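PDB 1Q1L: chorismate synthase from Aquifex aeolicus, which probably catalyses the last step of chorismate biosynthesis, the elimination of phosphate from 5-enolpyruvylshikimate-3-phosphate with reduced FMN as cofactor. Local coordinates for residues A[254-259]-A[315-320]. Numbering follows the deposited sequence.
Sequences GRIAQA and MPIVVR
Ile-256 of helix 252-261 reaches across to Ile-317 and Val-319 of strand 317-323, joining a helix to one face of an antiparallel sheet in the beta-alpha-beta sandwich of chorismate synthase. The backbones stay well apart, the nearest CA atoms, those of Ile-256 and Val-319, being 8.2 Å from each other, and no hydrogen bond passes between the segments. What fills the interval is branched aliphatic side chain. Ile-256 meets two strand residues because its two branches diverge at CB, and the longer one ends in a further methyl. The short arm, CG2, lies anti to the backbone N and meets both methyls of Val-319: Ile-256 CG2 lies 3.7 Å from Val-319 CG2 and 3.9 Å from Val-319 CG1. In the longer arm, chi2 of 175° sets CD1 anti to CA, which extends the branch fully and lets its end methyl reach Ile-317.

Residues two apart on a strand face the same way, so Ile-317 and Val-319 both turn their CB toward the helix, whereas Val-318 between them points to the other side of the sheet and touches Phe-184. Beta-branched residues suit such a strand: they accept extended backbone angles and offer methyls close to the main chain, which makes a compact surface for a helix. The strand is held in its sheet on both flanks, with Val-319 bonded through its backbone to Val-233 and Arg-320 to Glu-270. From strand 266-271, Ile-271 touches both Ile-256 and Val-319, extending the buried apolar layer. Elsewhere on the helix, Ala-259 packs on helix 356-379, and Gln-258 lies against Gln-258 of the second subunit. At the Ile-317 end, the contact is made by methyl on methyl, CD1 of Ile-256 resting 3.9 Å from CG2 of Ile-317.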
loop_
_atom_site.group_PDB
_atom_site.type_symbol
_atom_site.label_atom_id
_atom_site.label_comp_id
_atom_site.label_asym_id
_atom_site.label_seq_id
_atom_site.Cartn_x
_atom_site.Cartn_y
_atom_site.Cartn_z
ATOM N N GLY A 254 -10.632 6.468 -12.174
ATOM C CA GLY A 254 -10.722 6.620 -10.736
ATOM C C GLY A 254 -9.461 7.269 -10.205
ATOM O O GLY A 254 -9.532 8.187 -9.390
ATOM N N ARG A 255 -8.302 6.807 -10.667
ATOM C CA ARG A 255 -7.034 7.376 -10.204
ATOM C C ARG A 255 -6.928 8.855 -10.554
ATOM O O ARG A 255 -6.498 9.666 -9.738
ATOM C CB ARG A 255 -5.850 6.630 -10.811
ATOM C CG ARG A 255 -5.689 5.193 -10.328
ATOM C CD ARG A 255 -4.279 4.731 -10.638
ATOM N NE ARG A 255 -4.267 3.535 -11.458
ATOM C CZ ARG A 255 -3.177 3.029 -12.024
ATOM N NH1 ARG A 255 -1.999 3.621 -11.861
ATOM N NH2 ARG A 255 -3.270 1.931 -12.757
ATOM N N ILE A 256 -7.304 9.207 -11.776
ATOM C CA ILE A 256 -7.269 10.602 -12.182
ATOM C C ILE A 256 -8.199 11.393 -11.266
ATOM O O ILE A 256 -7.831 12.448 -10.759
ATOM C CB ILE A 256 -7.715 10.772 -13.658
ATOM C CG1 ILE A 256 -6.638 10.209 -14.588
ATOM C CG2 ILE A 256 -7.983 12.244 -13.966
ATOM C CD1 ILE A 256 -7.024 10.208 -16.057
ATOM N N ALA A 257 -9.398 10.863 -11.040
ATOM C CA ALA A 257 -10.388 11.520 -10.185
ATOM C C ALA A 257 -9.868 11.828 -8.782
ATOM O O ALA A 257 -10.092 12.917 -8.259
ATOM C CB ALA A 257 -11.655 10.660 -10.083
ATOM N N GLN A 258 -9.198 10.867 -8.155
ATOM C CA GLN A 258 -8.672 11.107 -6.820
ATOM C C GLN A 258 -7.601 12.183 -6.829
ATOM O O GLN A 258 -7.588 13.054 -5.968
ATOM C CB GLN A 258 -8.079 9.831 -6.222
ATOM C CG GLN A 258 -7.292 10.087 -4.939
ATOM C CD GLN A 258 -7.024 8.823 -4.147
ATOM O OE1 GLN A 258 -6.594 7.808 -4.698
ATOM N NE2 GLN A 258 -7.269 8.882 -2.840
ATOM N N ALA A 259 -6.694 12.111 -7.796
ATOM C CA ALA A 259 -5.610 13.087 -7.887
ATOM C C ALA A 259 -6.127 14.510 -8.062
ATOM O O ALA A 259 -5.585 15.445 -7.467
ATOM C CB ALA A 259 -4.675 12.728 -9.038
HETATM N N MSE A 315 -6.220 8.179 -27.314
HETATM C CA MSE A 315 -6.709 9.510 -27.645
HETATM C C MSE A 315 -6.226 10.425 -26.520
HETATM O O MSE A 315 -5.755 9.949 -25.482
HETATM C CB MSE A 315 -8.243 9.537 -27.717
HETATM C CG MSE A 315 -8.833 8.759 -28.900
HETATM SE SE MSE A 315 -8.146 9.376 -30.619
HETATM C CE MSE A 315 -9.227 10.972 -30.805
ATOM N N PRO A 316 -6.328 11.747 -26.710
ATOM C CA PRO A 316 -5.875 12.661 -25.659
ATOM C C PRO A 316 -6.647 12.453 -24.365
ATOM O O PRO A 316 -7.869 12.244 -24.385
ATOM C CB PRO A 316 -6.152 14.043 -26.255
ATOM C CG PRO A 316 -6.066 13.804 -27.732
ATOM C CD PRO A 316 -6.784 12.492 -27.894
ATOM N N ILE A 317 -5.938 12.490 -23.242
ATOM C CA ILE A 317 -6.599 12.361 -21.946
ATOM C C ILE A 317 -7.114 13.761 -21.651
ATOM O O ILE A 317 -6.355 14.733 -21.702
ATOM C CB ILE A 317 -5.620 11.964 -20.824
ATOM C CG1 ILE A 317 -4.923 10.651 -21.176
ATOM C CG2 ILE A 317 -6.371 11.864 -19.505
ATOM C CD1 ILE A 317 -5.866 9.499 -21.449
ATOM N N VAL A 318 -8.399 13.877 -21.358
ATOM C CA VAL A 318 -8.968 15.189 -21.086
ATOM C C VAL A 318 -9.781 15.153 -19.819
ATOM O O VAL A 318 -10.717 14.363 -19.689
ATOM C CB VAL A 318 -9.855 15.663 -22.246
ATOM C CG1 VAL A 318 -10.490 17.018 -21.905
ATOM C CG2 VAL A 318 -9.028 15.765 -23.510
ATOM N N VAL A 319 -9.421 16.032 -18.892
ATOM C CA VAL A 319 -10.082 16.106 -17.600
ATOM C C VAL A 319 -10.591 17.511 -17.321
ATOM O O VAL A 319 -9.863 18.483 -17.502
ATOM C CB VAL A 319 -9.092 15.708 -16.478
ATOM C CG1 VAL A 319 -9.820 15.522 -15.182
ATOM C CG2 VAL A 319 -8.341 14.452 -16.880
ATOM N N ARG A 320 -11.832 17.611 -16.860
ATOM C CA ARG A 320 -12.437 18.910 -16.552
ATOM C C ARG A 320 -12.517 19.006 -15.031
ATOM O O ARG A 320 -13.002 18.091 -14.370
ATOM C CB ARG A 320 -13.828 19.002 -17.191
ATOM C CG ARG A 320 -13.877 18.442 -18.613
ATOM C CD ARG A 320 -15.121 18.908 -19.367
ATOM N NE ARG A 320 -15.099 20.348 -19.598
ATOM C CZ ARG A 320 -15.872 21.224 -18.966
ATOM N NH1 ARG A 320 -16.749 20.817 -18.055
ATOM N NH2 ARG A 320 -15.756 22.518 -19.232
#